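Local coordinates for tryptophan synthase alpha chain (Aquifex aeolicus, PDB 2EKC), which probably carries out the aldol cleavage of indoleglycerol phosphate to indole and glyceraldehyde 3-phosphate, the alpha-subunit half-reaction in the last step of tryptophan biosynthesis, at residues A[24-37]-A[70-84]. Numbering follows the deposited sequence.
Sequences MVGYPDYETSLKAF and VALKNGIRFEDVLEL
L84 and Y30 meet where helices 30-37 and 78-84 run side by side, their axes 11.9 Å apart at closest and crossing at -33°, while the type II turn from M24 to Y27 brings G26 within 4.6 Å of A71, CA to CA. L84 is a knob in a hole formed by Y30, S33, L34 and F37. Its CD2 lies over one face of the F37 ring, towards the rim, in a CH-pi contact, and CD1 meets V25 CG2 tip to tip. With CG anti to the backbone N (chi1 -171°), the Y30 ring passes alongside L84 in the opposite sense and brings OH to 3.4 Å from L84 CB; I76 CD1 touches the ring edge. I76 CG1 also packs 3.5 Å from G26 CA, where a side chain on the turn would clash. N74, just before G75 of the Schellman motif after helix 62-73, shows how one amide can tie down a loop: ND2 donates to G26 O at 2.9 Å, almost in line with the carbonyl, and to P28 O at 2.9 Å from above the carbonyl plane. Behind the turn, G26 N donates to S33 OG (3.1 Å, 169°), and that hydroxyl donates in turn to Y30 O. Were S33 replaced by an alanine, G26 N would lose its acceptor, and the turn would probably be held less firmly against the first turn of helix 30-37. V25 O, buried against A71 CB, has no hydrogen-bond partner. M24 reaches I64, A67 and H68, its side chain about 6 Å from that of the predicted proton acceptor D60. The contact joins helix 30-42 to helices 62-73 and 78-91 on the outside of the TIM barrel, where V25 and V81 pack on I50 of strand 47-51, next to strand 18-24.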
ATOM      1  N   MET A  24      -5.872   8.372   2.160  1.00 10.62           N
ATOM      2  CA  MET A  24      -7.247   8.091   1.741  1.00 11.21           C
ATOM      3  C   MET A  24      -7.801   9.156   0.798  1.00 10.30           C
ATOM      4  O   MET A  24      -7.717  10.347   1.084  1.00 12.30           O
ATOM      5  CB  MET A  24      -8.152   7.997   2.977  1.00 12.59           C
ATOM      6  CG  MET A  24      -9.613   7.687   2.670  1.00 13.47           C
ATOM      7  SD  MET A  24      -9.850   5.963   2.188  1.00 14.94           S
ATOM      8  CE  MET A  24      -9.438   5.160   3.718  1.00 15.33           C
ATOM      9  N   VAL A  25      -8.375   8.728  -0.322  1.00 10.52           N
ATOM     10  CA  VAL A  25      -8.949   9.676  -1.268  1.00 10.25           C
ATOM     11  C   VAL A  25     -10.189  10.298  -0.643  1.00 11.90           C
ATOM     12  O   VAL A  25     -11.069   9.582  -0.175  1.00 10.49           O
ATOM     13  CB  VAL A  25      -9.389   9.003  -2.586  1.00 10.32           C
ATOM     14  CG1 VAL A  25     -10.037  10.047  -3.497  1.00 11.49           C
ATOM     15  CG2 VAL A  25      -8.193   8.361  -3.285  1.00  9.14           C
ATOM     16  N   GLY A  26     -10.249  11.627  -0.622  1.00 10.64           N
ATOM     17  CA  GLY A  26     -11.411  12.297  -0.065  1.00 12.23           C
ATOM     18  C   GLY A  26     -11.330  12.712   1.394  1.00 12.32           C
ATOM     19  O   GLY A  26     -12.287  13.270   1.925  1.00 13.28           O
ATOM     20  N   TYR A  27     -10.207  12.441   2.052  1.00 11.77           N
ATOM     21  CA  TYR A  27     -10.048  12.818   3.459  1.00 12.37           C
ATOM     22  C   TYR A  27      -8.934  13.839   3.633  1.00 12.24           C
ATOM     23  O   TYR A  27      -7.806  13.602   3.206  1.00 12.52           O
ATOM     24  CB  TYR A  27      -9.711  11.601   4.324  1.00 11.74           C
ATOM     25  CG  TYR A  27      -9.470  11.969   5.773  1.00 12.36           C
ATOM     26  CD1 TYR A  27     -10.533  12.321   6.609  1.00 10.99           C
ATOM     27  CD2 TYR A  27      -8.178  12.008   6.297  1.00 12.41           C
ATOM     28  CE1 TYR A  27     -10.315  12.708   7.936  1.00 12.02           C
ATOM     29  CE2 TYR A  27      -7.944  12.395   7.626  1.00 11.70           C
ATOM     30  CZ  TYR A  27      -9.020  12.743   8.436  1.00 12.70           C
ATOM     31  OH  TYR A  27      -8.797  13.128   9.739  1.00 12.08           O
ATOM     32  N   PRO A  28      -9.221  14.973   4.295  1.00 13.53           N
ATOM     33  CA  PRO A  28     -10.502  15.371   4.887  1.00 13.93           C
ATOM     34  C   PRO A  28     -11.534  15.797   3.842  1.00 15.01           C
ATOM     35  O   PRO A  28     -12.710  15.972   4.159  1.00 15.11           O
ATOM     36  CB  PRO A  28     -10.103  16.504   5.830  1.00 14.14           C
ATOM     37  CG  PRO A  28      -8.941  17.123   5.127  1.00 14.39           C
ATOM     38  CD  PRO A  28      -8.157  15.914   4.687  1.00 15.74           C
ATOM     39  N   ASP A  29     -11.071  15.962   2.604  1.00 15.81           N
ATOM     40  CA  ASP A  29     -11.901  16.332   1.454  1.00 16.95           C
ATOM     41  C   ASP A  29     -11.061  16.020   0.219  1.00 17.14           C
ATOM     42  O   ASP A  29      -9.842  15.880   0.327  1.00 16.70           O
ATOM     43  CB  ASP A  29     -12.296  17.817   1.498  1.00 19.86           C
ATOM     44  CG  ASP A  29     -11.097  18.752   1.501  1.00 20.69           C
ATOM     45  OD1 ASP A  29     -10.454  18.914   0.446  1.00 21.10           O
ATOM     46  OD2 ASP A  29     -10.797  19.324   2.566  1.00 22.56           O
ATOM     47  N   TYR A  30     -11.691  15.889  -0.946  1.00 16.74           N
ATOM     48  CA  TYR A  30     -10.943  15.550  -2.157  1.00 16.76           C
ATOM     49  C   TYR A  30      -9.741  16.452  -2.419  1.00 17.52           C
ATOM     50  O   TYR A  30      -8.620  15.965  -2.550  1.00 16.74           O
ATOM     51  CB  TYR A  30     -11.847  15.564  -3.396  1.00 17.45           C
ATOM     52  CG  TYR A  30     -11.155  15.011  -4.629  1.00 16.95           C
ATOM     53  CD1 TYR A  30     -11.132  13.639  -4.883  1.00 16.68           C
ATOM     54  CD2 TYR A  30     -10.481  15.853  -5.512  1.00 16.71           C
ATOM     55  CE1 TYR A  30     -10.451  13.119  -5.988  1.00 16.97           C
ATOM     56  CE2 TYR A  30      -9.793  15.345  -6.617  1.00 18.62           C
ATOM     57  CZ  TYR A  30      -9.784  13.978  -6.847  1.00 19.54           C
ATOM     58  OH  TYR A  30      -9.099  13.472  -7.928  1.00 21.73           O
ATOM     59  N   GLU A  31      -9.974  17.761  -2.495  1.00 18.40           N
ATOM     60  CA  GLU A  31      -8.899  18.721  -2.761  1.00 19.68           C
ATOM     61  C   GLU A  31      -7.709  18.575  -1.810  1.00 19.37           C
ATOM     62  O   GLU A  31      -6.564  18.478  -2.250  1.00 17.42           O
ATOM     63  CB  GLU A  31      -9.434  20.152  -2.692  1.00 25.78           C
ATOM     64  CG  GLU A  31      -8.373  21.211  -2.969  1.00 34.00           C
ATOM     65  CD  GLU A  31      -8.930  22.629  -2.977  1.00 38.22           C
ATOM     66  OE1 GLU A  31      -9.554  23.033  -1.971  1.00 39.88           O
ATOM     67  OE2 GLU A  31      -8.735  23.340  -3.989  1.00 40.80           O
ATOM     68  N   THR A  32      -7.983  18.562  -0.509  1.00 16.69           N
ATOM     69  CA  THR A  32      -6.929  18.422   0.486  1.00 16.26           C
ATOM     70  C   THR A  32      -6.184  17.096   0.329  1.00 15.23           C
ATOM     71  O   THR A  32      -4.960  17.058   0.423  1.00 15.08           O
ATOM     72  CB  THR A  32      -7.501  18.514   1.912  1.00 17.52           C
ATOM     73  OG1 THR A  32      -8.195  19.757   2.071  1.00 17.57           O
ATOM     74  CG2 THR A  32      -6.384  18.426   2.947  1.00 20.21           C
ATOM     75  N   SER A  33      -6.914  16.011   0.077  1.00 14.18           N
ATOM     76  CA  SER A  33      -6.275  14.708  -0.089  1.00 13.87           C
ATOM     77  C   SER A  33      -5.363  14.696  -1.311  1.00 13.40           C
ATOM     78  O   SER A  33      -4.309  14.062  -1.307  1.00 14.25           O
ATOM     79  CB  SER A  33      -7.325  13.587  -0.198  1.00 11.58           C
ATOM     80  OG  SER A  33      -7.977  13.564  -1.459  1.00 11.44           O
ATOM     81  N   LEU A  34      -5.758  15.402  -2.361  1.00 14.24           N
ATOM     82  CA  LEU A  34      -4.938  15.448  -3.567  1.00 14.39           C
ATOM     83  C   LEU A  34      -3.631  16.178  -3.273  1.00 14.72           C
ATOM     84  O   LEU A  34      -2.568  15.762  -3.724  1.00 14.88           O
ATOM     85  CB  LEU A  34      -5.687  16.148  -4.697  1.00 14.04           C
ATOM     86  CG  LEU A  34      -4.950  16.292  -6.028  1.00 12.72           C
ATOM     87  CD1 LEU A  34      -4.559  14.919  -6.571  1.00 15.03           C
ATOM     88  CD2 LEU A  34      -5.852  17.024  -7.015  1.00 14.90           C
ATOM     89  N   LYS A  35      -3.708  17.261  -2.506  1.00 14.62           N
ATOM     90  CA  LYS A  35      -2.505  18.006  -2.156  1.00 16.28           C
ATOM     91  C   LYS A  35      -1.597  17.116  -1.314  1.00 15.08           C
ATOM     92  O   LYS A  35      -0.381  17.104  -1.499  1.00 15.71           O
ATOM     93  CB  LYS A  35      -2.873  19.282  -1.391  1.00 18.32           C
ATOM     94  CG  LYS A  35      -3.646  20.278  -2.238  1.00 21.67           C
ATOM     95  CD  LYS A  35      -4.074  21.500  -1.437  1.00 24.47           C
ATOM     96  CE  LYS A  35      -4.930  22.422  -2.298  1.00 26.91           C
ATOM     97  NZ  LYS A  35      -5.459  23.587  -1.539  1.00 29.14           N
ATOM     98  N   ALA A  36      -2.200  16.361  -0.398  1.00 15.43           N
ATOM     99  CA  ALA A  36      -1.463  15.443   0.468  1.00 12.67           C
ATOM    100  C   ALA A  36      -0.718  14.401  -0.370  1.00 13.52           C
ATOM    101  O   ALA A  36       0.472  14.156  -0.161  1.00 13.56           O
ATOM    102  CB  ALA A  36      -2.428  14.750   1.424  1.00 13.02           C
ATOM    103  N   PHE A  37      -1.429  13.778  -1.304  1.00 13.01           N
ATOM    104  CA  PHE A  37      -0.831  12.777  -2.186  1.00 12.80           C
ATOM    105  C   PHE A  37       0.374  13.357  -2.934  1.00 13.36           C
ATOM    106  O   PHE A  37       1.434  12.740  -2.998  1.00 14.87           O
ATOM    107  CB  PHE A  37      -1.872  12.275  -3.193  1.00 13.46           C
ATOM    108  CG  PHE A  37      -2.687  11.100  -2.702  1.00 12.79           C
ATOM    109  CD1 PHE A  37      -2.090   9.864  -2.489  1.00 14.37           C
ATOM    110  CD2 PHE A  37      -4.053  11.226  -2.479  1.00 12.07           C
ATOM    111  CE1 PHE A  37      -2.846   8.764  -2.063  1.00 15.37           C
ATOM    112  CE2 PHE A  37      -4.815  10.137  -2.054  1.00 10.86           C
ATOM    113  CZ  PHE A  37      -4.210   8.906  -1.848  1.00 11.66           C
ATOM    114  N   VAL A  70     -15.501   9.792   6.719  1.00 11.94           N
ATOM    115  CA  VAL A  70     -15.527  11.166   6.242  1.00 10.66           C
ATOM    116  C   VAL A  70     -15.542  11.194   4.714  1.00 12.53           C
ATOM    117  O   VAL A  70     -16.369  11.874   4.109  1.00 12.48           O
ATOM    118  CB  VAL A  70     -14.307  11.953   6.780  1.00 13.78           C
ATOM    119  CG1 VAL A  70     -14.266  13.358   6.170  1.00 10.83           C
ATOM    120  CG2 VAL A  70     -14.387  12.040   8.309  1.00 12.48           C
ATOM    121  N   ALA A  71     -14.632  10.450   4.090  1.00 10.05           N
ATOM    122  CA  ALA A  71     -14.571  10.406   2.630  1.00 11.69           C
ATOM    123  C   ALA A  71     -15.905   9.969   2.032  1.00 11.15           C
ATOM    124  O   ALA A  71     -16.349  10.523   1.036  1.00 14.02           O
ATOM    125  CB  ALA A  71     -13.462   9.462   2.174  1.00  9.65           C
ATOM    126  N   LEU A  72     -16.547   8.974   2.637  1.00 13.36           N
ATOM    127  CA  LEU A  72     -17.829   8.506   2.124  1.00 14.72           C
ATOM    128  C   LEU A  72     -18.900   9.577   2.268  1.00 16.47           C
ATOM    129  O   LEU A  72     -19.758   9.724   1.398  1.00 16.34           O
ATOM    130  CB  LEU A  72     -18.271   7.228   2.841  1.00 16.04           C
ATOM    131  CG  LEU A  72     -17.566   5.938   2.419  1.00 17.70           C
ATOM    132  CD1 LEU A  72     -18.192   4.766   3.158  1.00 18.75           C
ATOM    133  CD2 LEU A  72     -17.692   5.736   0.907  1.00 18.80           C
ATOM    134  N   LYS A  73     -18.856  10.327   3.366  1.00 16.73           N
ATOM    135  CA  LYS A  73     -19.835  11.379   3.562  1.00 19.33           C
ATOM    136  C   LYS A  73     -19.563  12.533   2.602  1.00 18.43           C
ATOM    137  O   LYS A  73     -20.457  13.320   2.312  1.00 19.90           O
ATOM    138  CB  LYS A  73     -19.845  11.846   5.021  1.00 21.41           C
ATOM    139  CG  LYS A  73     -20.308  10.743   5.963  1.00 26.59           C
ATOM    140  CD  LYS A  73     -20.955  11.271   7.233  1.00 30.27           C
ATOM    141  CE  LYS A  73     -19.993  12.087   8.064  1.00 31.59           C
ATOM    142  NZ  LYS A  73     -20.611  12.466   9.365  1.00 35.65           N
ATOM    143  N   ASN A  74     -18.329  12.633   2.109  1.00 16.83           N
ATOM    144  CA  ASN A  74     -18.004  13.673   1.134  1.00 17.12           C
ATOM    145  C   ASN A  74     -18.464  13.200  -0.253  1.00 17.01           C
ATOM    146  O   ASN A  74     -18.384  13.944  -1.227  1.00 16.44           O
ATOM    147  CB  ASN A  74     -16.497  13.969   1.088  1.00 16.82           C
ATOM    148  CG  ASN A  74     -16.007  14.731   2.307  1.00 16.51           C
ATOM    149  OD1 ASN A  74     -16.737  15.526   2.895  1.00 16.94           O
ATOM    150  ND2 ASN A  74     -14.753  14.505   2.679  1.00 14.97           N
ATOM    151  N   GLY A  75     -18.933  11.954  -0.332  1.00 15.94           N
ATOM    152  CA  GLY A  75     -19.415  11.412  -1.595  1.00 14.19           C
ATOM    153  C   GLY A  75     -18.370  10.810  -2.520  1.00 14.47           C
ATOM    154  O   GLY A  75     -18.587  10.713  -3.729  1.00 12.03           O
ATOM    155  N   ILE A  76     -17.233  10.403  -1.964  1.00 12.32           N
ATOM    156  CA  ILE A  76     -16.174   9.817  -2.771  1.00 12.63           C
ATOM    157  C   ILE A  76     -16.593   8.459  -3.326  1.00 13.07           C
ATOM    158  O   ILE A  76     -17.022   7.576  -2.580  1.00 11.27           O
ATOM    159  CB  ILE A  76     -14.884   9.658  -1.949  1.00 13.61           C
ATOM    160  CG1 ILE A  76     -14.396  11.035  -1.487  1.00 16.16           C
ATOM    161  CG2 ILE A  76     -13.819   8.948  -2.779  1.00 13.50           C
ATOM    162  CD1 ILE A  76     -14.058  11.997  -2.626  1.00 14.90           C
ATOM    163  N   ARG A  77     -16.457   8.310  -4.641  1.00 13.48           N
ATOM    164  CA  ARG A  77     -16.822   7.088  -5.356  1.00 12.99           C
ATOM    165  C   ARG A  77     -15.582   6.439  -5.945  1.00 12.70           C
ATOM    166  O   ARG A  77     -14.510   7.037  -5.966  1.00 11.96           O
ATOM    167  CB  ARG A  77     -17.749   7.413  -6.528  1.00 11.31           C
ATOM    168  CG  ARG A  77     -18.940   8.299  -6.219  1.00 15.54           C
ATOM    169  CD  ARG A  77     -19.464   8.896  -7.523  1.00 16.74           C
ATOM    170  NE  ARG A  77     -18.473   9.783  -8.132  1.00 17.20           N
ATOM    171  CZ  ARG A  77     -18.514  10.215  -9.390  1.00 20.25           C
ATOM    172  NH1 ARG A  77     -19.498   9.842 -10.198  1.00 19.12           N
ATOM    173  NH2 ARG A  77     -17.571  11.035  -9.842  1.00 22.15           N
ATOM    174  N   PHE A  78     -15.746   5.223  -6.454  1.00 12.43           N
ATOM    175  CA  PHE A  78     -14.649   4.511  -7.091  1.00 12.32           C
ATOM    176  C   PHE A  78     -14.158   5.374  -8.258  1.00 12.90           C
ATOM    177  O   PHE A  78     -12.961   5.450  -8.526  1.00 13.86           O
ATOM    178  CB  PHE A  78     -15.139   3.150  -7.598  1.00 13.66           C
ATOM    179  CG  PHE A  78     -14.080   2.333  -8.292  1.00 16.73           C
ATOM    180  CD1 PHE A  78     -12.828   2.150  -7.714  1.00 15.48           C
ATOM    181  CD2 PHE A  78     -14.353   1.717  -9.511  1.00 16.06           C
ATOM    182  CE1 PHE A  78     -11.861   1.363  -8.338  1.00 17.98           C
ATOM    183  CE2 PHE A  78     -13.394   0.926 -10.144  1.00 19.80           C
ATOM    184  CZ  PHE A  78     -12.145   0.749  -9.556  1.00 18.76           C
ATOM    185  N   GLU A  79     -15.088   6.037  -8.944  1.00 11.62           N
ATOM    186  CA  GLU A  79     -14.726   6.896 -10.068  1.00 13.10           C
ATOM    187  C   GLU A  79     -13.803   8.035  -9.641  1.00 13.69           C
ATOM    188  O   GLU A  79     -12.913   8.435 -10.397  1.00 15.40           O
ATOM    189  CB  GLU A  79     -15.977   7.487 -10.728  1.00 13.97           C
ATOM    190  CG  GLU A  79     -16.793   6.489 -11.545  1.00 15.63           C
ATOM    191  CD  GLU A  79     -17.734   5.651 -10.700  1.00 18.22           C
ATOM    192  OE1 GLU A  79     -17.742   5.822  -9.465  1.00 21.05           O
ATOM    193  OE2 GLU A  79     -18.477   4.828 -11.274  1.00 17.26           O
ATOM    194  N   ASP A  80     -14.019   8.567  -8.442  1.00 12.26           N
ATOM    195  CA  ASP A  80     -13.187   9.667  -7.949  1.00 14.78           C
ATOM    196  C   ASP A  80     -11.802   9.139  -7.595  1.00 14.15           C
ATOM    197  O   ASP A  80     -10.794   9.819  -7.791  1.00 15.11           O
ATOM    198  CB  ASP A  80     -13.824  10.317  -6.716  1.00 12.80           C
ATOM    199  CG  ASP A  80     -15.210  10.877  -7.000  1.00 15.67           C
ATOM    200  OD1 ASP A  80     -15.335  11.763  -7.872  1.00 16.23           O
ATOM    201  OD2 ASP A  80     -16.176  10.427  -6.351  1.00 14.05           O
ATOM    202  N   VAL A  81     -11.762   7.919  -7.072  1.00 12.32           N
ATOM    203  CA  VAL A  81     -10.498   7.298  -6.709  1.00 12.52           C
ATOM    204  C   VAL A  81      -9.614   7.126  -7.935  1.00 13.41           C
ATOM    205  O   VAL A  81      -8.424   7.434  -7.893  1.00 13.19           O
ATOM    206  CB  VAL A  81     -10.713   5.910  -6.062  1.00 12.99           C
ATOM    207  CG1 VAL A  81      -9.365   5.215  -5.869  1.00 12.85           C
ATOM    208  CG2 VAL A  81     -11.418   6.069  -4.712  1.00  9.68           C
ATOM    209  N   LEU A  82     -10.194   6.633  -9.027  1.00 13.66           N
ATOM    210  CA  LEU A  82      -9.421   6.421 -10.245  1.00 14.61           C
ATOM    211  C   LEU A  82      -9.043   7.730 -10.937  1.00 15.35           C
ATOM    212  O   LEU A  82      -8.023   7.796 -11.618  1.00 14.61           O
ATOM    213  CB  LEU A  82     -10.178   5.502 -11.209  1.00 16.06           C
ATOM    214  CG  LEU A  82     -10.392   4.066 -10.704  1.00 15.52           C
ATOM    215  CD1 LEU A  82     -10.992   3.225 -11.815  1.00 15.91           C
ATOM    216  CD2 LEU A  82      -9.062   3.464 -10.251  1.00 14.46           C
ATOM    217  N   GLU A  83      -9.866   8.762 -10.769  1.00 16.25           N
ATOM    218  CA  GLU A  83      -9.571  10.064 -11.365  1.00 18.71           C
ATOM    219  C   GLU A  83      -8.307  10.606 -10.698  1.00 17.75           C
ATOM    220  O   GLU A  83      -7.442  11.183 -11.360  1.00 17.06           O
ATOM    221  CB  GLU A  83     -10.737  11.037 -11.146  1.00 21.69           C
ATOM    222  CG  GLU A  83     -10.447  12.482 -11.557  1.00 29.63           C
ATOM    223  CD  GLU A  83     -10.261  12.661 -13.057  1.00 35.68           C
ATOM    224  OE1 GLU A  83      -9.347  12.034 -13.635  1.00 40.39           O
ATOM    225  OE2 GLU A  83     -11.029  13.440 -13.660  1.00 38.70           O
ATOM    226  N   LEU A  84      -8.205  10.409  -9.387  1.00 16.05           N
ATOM    227  CA  LEU A  84      -7.041  10.864  -8.629  1.00 15.23           C
ATOM    228  C   LEU A  84      -5.806  10.074  -9.058  1.00 15.34           C
ATOM    229  O   LEU A  84      -4.724  10.635  -9.198  1.00 14.57           O
ATOM    230  CB  LEU A  84      -7.287  10.699  -7.119  1.00 15.52           C
ATOM    231  CG  LEU A  84      -6.150  11.109  -6.170  1.00 18.99           C
ATOM    232  CD1 LEU A  84      -6.726  11.591  -4.850  1.00 19.02           C
ATOM    233  CD2 LEU A  84      -5.202   9.936  -5.957  1.00 19.54           C
TER